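Local coordinates for OsmC family protein (Rhodothermus marinus, PDB 5CML) that probably hydrolyses carboxyl esters, this chain being the alpha/beta-hydrolase esterase domain of a longer protein that also carries an OsmC domain, at residues A32-C37 and L104-S109; R190-F195 and Q213-P218; V222-A227 and A238-V243. All coordinates share one frame; numbering follows the deposited sequence.

Contact 1 of 3, residues A32-C37 and L104-S109; sequences ALFAHC and LLIGHS
Leu33 O takes the N-H of Ile106 at 2.8 Å, and the CA-H of Leu105 leans against the same oxygen. Ile106 in turn offers its own O to Ala35 N at 2.9 Å. Together with Leu33 N to Leu104 O and His108 N to Ala35 O, this makes parallel pairing between 32-36 and 104-108, two central strands of the alpha/beta-hydrolase sheet. On one face Ile106 CG2 sits 3.5 Å from CD1 of the Phe34 ring, the two side chains crossing obliquely, while CD1 of Ile106 reaches Ala32 CB. On the other face Leu105 CD2 lies 3.7 Å from Leu33 CB.

At the end of the pairing a side chain takes over from the backbone. With CG anti to its own N (chi1 161°), His108 brings ND1 to Cys37 N, 3.0 Å away and in the ring plane; Ser109 CB covers one face of that ring. A leucine in place of His108 would probably leave Cys37 N without its acceptor and His229 O without the donor NE2. Ser109, on what looks like the nucleophile elbow, hydrogen-bonds His229 NE2 through OG, consistent with a Ser-His-Asp triad. Because ND1 of His108 accepts while NE2 faces a carbonyl, its proton most likely sits on NE2.

Contact 2 of 3, residues R190-F195 and Q213-P218; sequences RPLLLF and QAARHP
Pro191 and Pro218 lie side by side with their rings pointing the same way, CG of one 4.0 Å from CG of the other. CB of Pro191 comes about as near to that same Pro218 CG, so one corner of the Pro218 ring rests alongside the CB-CG edge of its partner. A cis peptide bond precedes Pro218, where the chain turns from the loop after helix 206-214 into the next strand. Pro191 also touches Trp247 and Tyr251 of helix 234-252.

Leu192 reaches for a different part of 213-218. Its chi1 of 173° turns the branched end away from the backbone N, and from there CD2 meets CB of Ala215, a single methyl-to-methyl touch at 3.7 Å. Ala215 is the first residue to leave helical geometry after helix 206-214, and it also packs on Val185 of helix 181-187. The contact joins the start of strand 192-196 to the loop after helix 206-214, within a beta-alpha-beta unit whose second strand, 219-223, runs parallel to the first as the outermost strand at this end of the sheet.

Ahead of the strand pairing, which continues with Leu192 and Ser220, Leu192 N donates to Pro218 O at 3.1 Å. CA of Pro191 lies 3.5 Å from the same Pro218 O and offers it a CA-H contact. Beside this, a water spans the gap between the backbones, 2.6 Å from Arg190 O and 2.8 Å from Arg216 O.

Contact 3 of 3, residues V222-A227 and A238-V243; sequences VSLDQA and AFVGEV
In this alpha/beta-hydrolase fold, the last helix, 234-252, lies against the sheet, and here it covers the end of the edge strand 219-223 and Leu224, the first residue of the type II' beta turn that follows and runs to Ala227. The turn belongs to the connection leading toward the probable catalytic histidine, and the side chain of Leu224 lies near the presumed triad without touching it.

Phe239 makes most of the helix's contact. A chi1 of 170° swings the ring away from its backbone N and toward the strand end, where it meets three consecutive residues. Val222 approaches from the opposite direction, its CG1 standing obliquely off the ring at 3.8 Å from CZ. Leu224 comes at the ring on a slant and sets CD2 near the ring plane, at the edge, 3.7 Å from CE2. Between them Ser223 O faces the edge in plane, where the ring hydrogens carry a slight positive charge and would suit a carbonyl oxygen.

The same Leu224 methyl is shared with the next residue of the helix: CD2 lies 3.6 Å from Val240 CG2, the two side chains meeting at about a right angle. Leu224 and Val240 are also both packed on Phe195 of strand 192-196 and Ile131 of strand 127-131, so they carry the contact into the buried side of the sheet. One turn along the helix, Val243 CG1 looks across at Val222 CG2 from a looser 4.3 Å.

No hydrogen bond joins the two segments; the polar bonds shape the turn itself. Ala227 N returns to Leu224 O, and Ser223 OG closes an ST turn by accepting from Asp225 N at 3.3 Å, with an N-H...O angle of 164°.

Overall arrangement
The three contacts follow one another along the chain without interleaving, and all reach the same eight-stranded sheet. Contact 1 lies at its middle, almost at the centre of the domain; the centres of contacts 2 and 3 each lie 15 Å from the centre of contact 1, and their nearest atoms are about 7 Å and 6 Å from it. Contacts 2 and 3, centred 17 Å apart, touch directly through neighbouring strands 192-196 and 219-223: Leu194 O and Val222 N are 2.8 Å apart, a probable hydrogen bond, and Phe195 packs on Val222. The sheet thus connects the probable nucleophile elbow of contact 1 with the strand and helix packing at one edge.

Contact 1 of 3, residues A32-C37 and L104-S109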
loop_
_atom_site.group_PDB
_atom_site.type_symbol
_atom_site.label_atom_id
_atom_site.label_comp_id
_atom_site.label_asym_id
_atom_site.label_seq_id
_atom_site.Cartn_x
_atom_site.Cartn_y
_atom_site.Cartn_z
ATOM N N ALA A 32 3.302 -10.734 2.385
ATOM C CA ALA A 32 3.277 -9.293 2.177
ATOM C C ALA A 32 1.853 -8.816 2.277
ATOM O O ALA A 32 0.949 -9.463 1.762
ATOM C CB ALA A 32 3.862 -8.920 0.819
ATOM N N LEU A 33 1.651 -7.667 2.920
ATOM C CA LEU A 33 0.377 -6.969 2.897
ATOM C C LEU A 33 0.515 -5.879 1.863
ATOM O O LEU A 33 1.470 -5.103 1.909
ATOM C CB LEU A 33 0.022 -6.367 4.268
ATOM C CG LEU A 33 -1.209 -5.455 4.293
ATOM C CD1 LEU A 33 -2.442 -6.267 3.914
ATOM C CD2 LEU A 33 -1.411 -4.764 5.664
ATOM N N PHE A 34 -0.418 -5.845 0.926
ATOM C CA PHE A 34 -0.364 -4.911 -0.198
ATOM C C PHE A 34 -1.636 -4.081 -0.201
ATOM O O PHE A 34 -2.679 -4.522 -0.695
ATOM C CB PHE A 34 -0.187 -5.695 -1.505
ATOM C CG PHE A 34 0.028 -4.854 -2.743
ATOM C CD1 PHE A 34 0.214 -3.484 -2.692
ATOM C CD2 PHE A 34 0.049 -5.480 -3.984
ATOM C CE1 PHE A 34 0.421 -2.746 -3.862
ATOM C CE2 PHE A 34 0.257 -4.757 -5.156
ATOM C CZ PHE A 34 0.443 -3.380 -5.091
ATOM N N ALA A 35 -1.539 -2.876 0.362
ATOM C CA ALA A 35 -2.667 -1.947 0.417
ATOM C C ALA A 35 -2.603 -1.039 -0.791
ATOM O O ALA A 35 -1.624 -0.339 -0.975
ATOM C CB ALA A 35 -2.626 -1.147 1.668
ATOM N N HIS A 36 -3.634 -1.047 -1.619
ATOM C CA HIS A 36 -3.524 -0.387 -2.915
ATOM C C HIS A 36 -4.810 0.299 -3.343
ATOM O O HIS A 36 -5.898 0.023 -2.803
ATOM C CB HIS A 36 -3.133 -1.413 -3.973
ATOM C CG HIS A 36 -4.232 -2.369 -4.272
ATOM N ND1 HIS A 36 -5.191 -2.120 -5.228
ATOM C CD2 HIS A 36 -4.568 -3.550 -3.697
ATOM C CE1 HIS A 36 -6.058 -3.118 -5.240
ATOM N NE2 HIS A 36 -5.705 -3.993 -4.318
ATOM N N CYS A 37 -4.687 1.154 -4.357
ATOM C CA CYS A 37 -5.831 1.885 -4.891
ATOM C C CYS A 37 -6.049 1.580 -6.371
ATOM O O CYS A 37 -6.627 2.389 -7.088
ATOM C CB CYS A 37 -5.638 3.389 -4.683
ATOM S SG CYS A 37 -5.546 3.840 -2.901
ATOM N N LEU A 104 6.768 -7.930 4.903
ATOM C CA LEU A 104 6.856 -6.876 3.881
ATOM C C LEU A 104 5.527 -6.161 3.821
ATOM O O LEU A 104 4.475 -6.812 3.717
ATOM C CB LEU A 104 7.200 -7.473 2.508
ATOM C CG LEU A 104 7.181 -6.584 1.255
ATOM C CD1 LEU A 104 8.197 -5.492 1.336
ATOM C CD2 LEU A 104 7.427 -7.426 0.013
ATOM N N LEU A 105 5.560 -4.829 3.927
ATOM C CA LEU A 105 4.395 -4.008 3.662
ATOM C C LEU A 105 4.601 -3.289 2.346
ATOM O O LEU A 105 5.671 -2.725 2.110
ATOM C CB LEU A 105 4.183 -2.972 4.767
ATOM C CG LEU A 105 3.814 -3.505 6.138
ATOM C CD1 LEU A 105 3.582 -2.311 7.119
ATOM C CD2 LEU A 105 2.599 -4.441 6.128
ATOM N N ILE A 106 3.552 -3.268 1.534
ATOM C CA ILE A 106 3.546 -2.581 0.247
ATOM C C ILE A 106 2.328 -1.682 0.201
ATOM O O ILE A 106 1.221 -2.132 0.497
ATOM C CB ILE A 106 3.465 -3.570 -0.952
ATOM C CG1 ILE A 106 4.485 -4.702 -0.822
ATOM C CG2 ILE A 106 3.618 -2.811 -2.274
ATOM C CD1 ILE A 106 4.185 -5.920 -1.747
ATOM N N GLY A 107 2.508 -0.425 -0.197
ATOM C CA GLY A 107 1.384 0.479 -0.311
ATOM C C GLY A 107 1.408 1.286 -1.592
ATOM O O GLY A 107 2.426 1.864 -1.939
ATOM N N HIS A 108 0.270 1.365 -2.271
ATOM C CA HIS A 108 0.142 2.192 -3.467
ATOM C C HIS A 108 -0.738 3.401 -3.174
ATOM O O HIS A 108 -1.773 3.272 -2.524
ATOM C CB HIS A 108 -0.434 1.357 -4.613
ATOM C CG HIS A 108 -1.023 2.171 -5.722
ATOM N ND1 HIS A 108 -2.376 2.204 -5.989
ATOM C CD2 HIS A 108 -0.435 2.946 -6.666
ATOM C CE1 HIS A 108 -2.598 2.980 -7.037
ATOM N NE2 HIS A 108 -1.436 3.452 -7.458
ATOM N N SER A 109 -0.291 4.569 -3.624
ATOM C CA SER A 109 -1.041 5.817 -3.537
ATOM C C SER A 109 -1.327 6.141 -2.061
ATOM O O SER A 109 -0.417 6.106 -1.219
ATOM C CB SER A 109 -2.323 5.714 -4.383
ATOM O OG SER A 109 -3.019 6.941 -4.445
#

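Contact 2 of 3, residues R190-F195 and Q213-P218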
loop_
_atom_site.group_PDB
_atom_site.type_symbol
_atom_site.label_atom_id
_atom_site.label_comp_id
_atom_site.label_asym_id
_atom_site.label_seq_id
_atom_site.Cartn_x
_atom_site.Cartn_y
_atom_site.Cartn_z
ATOM N N ARG A 190 13.495 0.650 9.262
ATOM C CA ARG A 190 13.366 -0.493 8.351
ATOM C C ARG A 190 13.762 -0.043 6.959
ATOM O O ARG A 190 13.573 1.104 6.597
ATOM C CB ARG A 190 11.934 -1.066 8.303
ATOM C CG ARG A 190 11.399 -1.733 9.586
ATOM C CD ARG A 190 12.259 -2.924 10.025
ATOM N NE ARG A 190 11.749 -3.596 11.221
ATOM C CZ ARG A 190 12.038 -3.244 12.475
ATOM N NH1 ARG A 190 12.835 -2.206 12.733
ATOM N NH2 ARG A 190 11.524 -3.939 13.482
ATOM N N PRO A 191 14.310 -0.958 6.163
ATOM C CA PRO A 191 14.594 -0.601 4.769
ATOM C C PRO A 191 13.342 -0.157 4.005
ATOM O O PRO A 191 12.250 -0.732 4.141
ATOM C CB PRO A 191 15.154 -1.899 4.182
ATOM C CG PRO A 191 15.678 -2.658 5.328
ATOM C CD PRO A 191 14.827 -2.288 6.518
ATOM N N LEU A 192 13.538 0.866 3.180
ATOM C CA LEU A 192 12.483 1.511 2.409
ATOM C C LEU A 192 12.811 1.513 0.921
ATOM O O LEU A 192 13.937 1.836 0.533
ATOM C CB LEU A 192 12.315 2.954 2.882
ATOM C CG LEU A 192 11.361 3.847 2.081
ATOM C CD1 LEU A 192 9.935 3.360 2.186
ATOM C CD2 LEU A 192 11.468 5.308 2.520
ATOM N N LEU A 193 11.815 1.198 0.106
ATOM C CA LEU A 193 11.921 1.318 -1.352
ATOM C C LEU A 193 10.745 2.132 -1.880
ATOM O O LEU A 193 9.582 1.759 -1.710
ATOM C CB LEU A 193 11.973 -0.078 -2.012
ATOM C CG LEU A 193 11.882 -0.091 -3.541
ATOM C CD1 LEU A 193 13.038 0.720 -4.186
ATOM C CD2 LEU A 193 11.879 -1.531 -4.068
ATOM N N LEU A 194 11.053 3.277 -2.476
ATOM C CA LEU A 194 10.057 4.150 -3.068
ATOM C C LEU A 194 10.033 4.008 -4.578
ATOM O O LEU A 194 11.062 4.198 -5.214
ATOM C CB LEU A 194 10.376 5.611 -2.747
ATOM C CG LEU A 194 10.452 5.985 -1.267
ATOM C CD1 LEU A 194 11.219 7.293 -1.105
ATOM C CD2 LEU A 194 9.050 6.103 -0.704
ATOM N N PHE A 195 8.867 3.724 -5.141
ATOM C CA PHE A 195 8.648 3.794 -6.584
ATOM C C PHE A 195 7.830 5.020 -6.895
ATOM O O PHE A 195 6.853 5.284 -6.194
ATOM C CB PHE A 195 7.865 2.597 -7.113
ATOM C CG PHE A 195 8.565 1.269 -7.014
ATOM C CD1 PHE A 195 9.341 0.799 -8.057
ATOM C CD2 PHE A 195 8.373 0.447 -5.912
ATOM C CE1 PHE A 195 9.939 -0.466 -7.980
ATOM C CE2 PHE A 195 8.965 -0.793 -5.836
ATOM C CZ PHE A 195 9.751 -1.248 -6.878
ATOM N N GLN A 213 14.112 12.119 1.574
ATOM C CA GLN A 213 14.886 12.983 2.462
ATOM C C GLN A 213 14.557 12.729 3.935
ATOM O O GLN A 213 15.433 12.842 4.813
ATOM C CB GLN A 213 14.645 14.444 2.079
ATOM C CG GLN A 213 15.218 14.809 0.721
ATOM C CD GLN A 213 14.998 16.267 0.371
ATOM O OE1 GLN A 213 15.420 17.156 1.110
ATOM N NE2 GLN A 213 14.341 16.522 -0.760
ATOM N N ALA A 214 13.307 12.372 4.211
ATOM C CA ALA A 214 12.863 12.141 5.588
ATOM C C ALA A 214 13.446 10.843 6.113
ATOM O O ALA A 214 13.768 10.723 7.292
ATOM C CB ALA A 214 11.342 12.093 5.654
ATOM N N ALA A 215 13.533 9.852 5.224
ATOM C CA ALA A 215 13.989 8.535 5.605
ATOM C C ALA A 215 15.475 8.501 5.932
ATOM O O ALA A 215 16.251 9.400 5.573
ATOM C CB ALA A 215 13.687 7.555 4.502
ATOM N N ARG A 216 15.853 7.442 6.634
ATOM C CA ARG A 216 17.247 7.137 6.901
ATOM C C ARG A 216 17.592 5.882 6.113
ATOM O O ARG A 216 16.701 5.157 5.655
ATOM C CB ARG A 216 17.482 6.941 8.400
ATOM C CG ARG A 216 17.193 8.195 9.220
ATOM C CD ARG A 216 17.345 7.971 10.719
ATOM N NE ARG A 216 17.118 9.206 11.463
ATOM C CZ ARG A 216 16.641 9.256 12.704
ATOM N NH1 ARG A 216 16.327 8.135 13.351
ATOM N NH2 ARG A 216 16.467 10.427 13.300
ATOM N N HIS A 217 18.875 5.613 5.956
ATOM C CA HIS A 217 19.267 4.397 5.264
ATOM C C HIS A 217 18.925 3.163 6.083
ATOM O O HIS A 217 18.888 3.240 7.322
ATOM C CB HIS A 217 20.745 4.420 4.924
ATOM C CG HIS A 217 21.027 5.239 3.716
ATOM N ND1 HIS A 217 20.797 4.767 2.443
ATOM C CD2 HIS A 217 21.423 6.524 3.582
ATOM C CE1 HIS A 217 21.082 5.719 1.572
ATOM N NE2 HIS A 217 21.453 6.799 2.237
ATOM N N PRO A 218 18.651 2.032 5.391
ATOM C CA PRO A 218 18.651 1.935 3.924
ATOM C C PRO A 218 17.401 2.527 3.296
ATOM O O PRO A 218 16.269 2.232 3.708
ATOM C CB PRO A 218 18.710 0.431 3.650
ATOM C CG PRO A 218 18.861 -0.215 4.975
ATOM C CD PRO A 218 18.488 0.711 6.018
HETATM O O HOH W 1 14.447 3.512 5.965
#

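Contact 3 of 3, residues V222-A227 and A238-V243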
loop_
_atom_site.group_PDB
_atom_site.type_symbol
_atom_site.label_atom_id
_atom_site.label_comp_id
_atom_site.label_asym_id
_atom_site.label_seq_id
_atom_site.Cartn_x
_atom_site.Cartn_y
_atom_site.Cartn_z
ATOM N N VAL A 222 13.201 4.004 -7.080
ATOM C CA VAL A 222 13.168 3.535 -8.461
ATOM C C VAL A 222 12.175 4.361 -9.268
ATOM O O VAL A 222 10.993 4.502 -8.910
ATOM C CB VAL A 222 12.817 2.022 -8.519
ATOM C CG1 VAL A 222 12.514 1.545 -9.974
ATOM C CG2 VAL A 222 13.957 1.253 -7.917
ATOM N N SER A 223 12.682 4.928 -10.353
ATOM C CA SER A 223 11.880 5.721 -11.257
ATOM C C SER A 223 10.975 4.875 -12.153
ATOM O O SER A 223 11.423 3.877 -12.753
ATOM C CB SER A 223 12.800 6.585 -12.127
ATOM O OG SER A 223 12.055 7.306 -13.076
ATOM N N LEU A 224 9.713 5.282 -12.272
ATOM C CA LEU A 224 8.765 4.602 -13.179
ATOM C C LEU A 224 8.620 5.301 -14.550
ATOM O O LEU A 224 7.669 5.046 -15.282
ATOM C CB LEU A 224 7.389 4.480 -12.513
ATOM C CG LEU A 224 7.375 3.697 -11.203
ATOM C CD1 LEU A 224 5.961 3.545 -10.622
ATOM C CD2 LEU A 224 8.007 2.334 -11.429
ATOM N N ASP A 225 9.583 6.150 -14.888
ATOM C CA ASP A 225 9.698 6.774 -16.225
ATOM C C ASP A 225 8.392 7.443 -16.703
ATOM O O ASP A 225 8.069 8.546 -16.242
ATOM C CB ASP A 225 10.190 5.719 -17.221
ATOM C CG ASP A 225 10.601 6.308 -18.547
ATOM O OD1 ASP A 225 10.693 7.562 -18.663
ATOM O OD2 ASP A 225 10.868 5.499 -19.468
ATOM N N GLN A 226 7.639 6.800 -17.592
ATOM C CA GLN A 226 6.435 7.410 -18.187
ATOM C C GLN A 226 5.123 6.819 -17.655
ATOM O O GLN A 226 4.057 7.023 -18.227
ATOM C CB GLN A 226 6.456 7.250 -19.713
ATOM C CG GLN A 226 7.631 7.897 -20.432
ATOM C CD GLN A 226 7.643 9.409 -20.316
ATOM O OE1 GLN A 226 8.641 10.001 -19.910
ATOM N NE2 GLN A 226 6.538 10.042 -20.685
ATOM N N ALA A 227 5.199 6.064 -16.577
ATOM C CA ALA A 227 4.011 5.440 -16.014
ATOM C C ALA A 227 3.039 6.479 -15.454
ATOM O O ALA A 227 3.433 7.596 -15.065
ATOM C CB ALA A 227 4.403 4.465 -14.929
ATOM N N ALA A 238 4.538 -5.001 -14.010
ATOM C CA ALA A 238 5.424 -6.162 -13.912
ATOM C C ALA A 238 6.803 -5.778 -13.385
ATOM O O ALA A 238 7.404 -6.489 -12.597
ATOM C CB ALA A 238 5.560 -6.853 -15.280
ATOM N N PHE A 239 7.295 -4.656 -13.883
ATOM C CA PHE A 239 8.559 -4.053 -13.469
ATOM C C PHE A 239 8.561 -3.788 -11.956
ATOM O O PHE A 239 9.482 -4.183 -11.242
ATOM C CB PHE A 239 8.724 -2.776 -14.293
ATOM C CG PHE A 239 9.843 -1.860 -13.881
ATOM C CD1 PHE A 239 11.169 -2.261 -13.943
ATOM C CD2 PHE A 239 9.567 -0.543 -13.559
ATOM C CE1 PHE A 239 12.202 -1.366 -13.667
ATOM C CE2 PHE A 239 10.601 0.354 -13.265
ATOM C CZ PHE A 239 11.915 -0.062 -13.315
ATOM N N VAL A 240 7.508 -3.142 -11.471
ATOM C CA VAL A 240 7.408 -2.843 -10.046
ATOM C C VAL A 240 7.445 -4.142 -9.241
ATOM O O VAL A 240 8.235 -4.277 -8.315
ATOM C CB VAL A 240 6.134 -2.041 -9.719
ATOM C CG1 VAL A 240 5.913 -1.943 -8.190
ATOM C CG2 VAL A 240 6.235 -0.648 -10.306
ATOM N N GLY A 241 6.634 -5.111 -9.624
ATOM C CA GLY A 241 6.563 -6.366 -8.885
ATOM C C GLY A 241 7.892 -7.127 -8.864
ATOM O O GLY A 241 8.309 -7.626 -7.828
ATOM N N GLU A 242 8.577 -7.189 -10.003
ATOM C CA GLU A 242 9.830 -7.958 -10.109
ATOM C C GLU A 242 10.951 -7.286 -9.308
ATOM O O GLU A 242 11.698 -7.943 -8.588
ATOM C CB GLU A 242 10.240 -8.150 -11.592
ATOM C CG GLU A 242 9.259 -9.020 -12.351
ATOM C CD GLU A 242 9.638 -9.297 -13.787
ATOM O OE1 GLU A 242 10.740 -8.900 -14.223
ATOM O OE2 GLU A 242 8.841 -9.972 -14.480
ATOM N N VAL A 243 11.066 -5.968 -9.421
ATOM C CA VAL A 243 12.097 -5.260 -8.690
ATOM C C VAL A 243 11.825 -5.318 -7.192
ATOM O O VAL A 243 12.727 -5.537 -6.403
ATOM C CB VAL A 243 12.194 -3.803 -9.163
ATOM C CG1 VAL A 243 13.125 -2.988 -8.293
ATOM C CG2 VAL A 243 12.677 -3.748 -10.651
#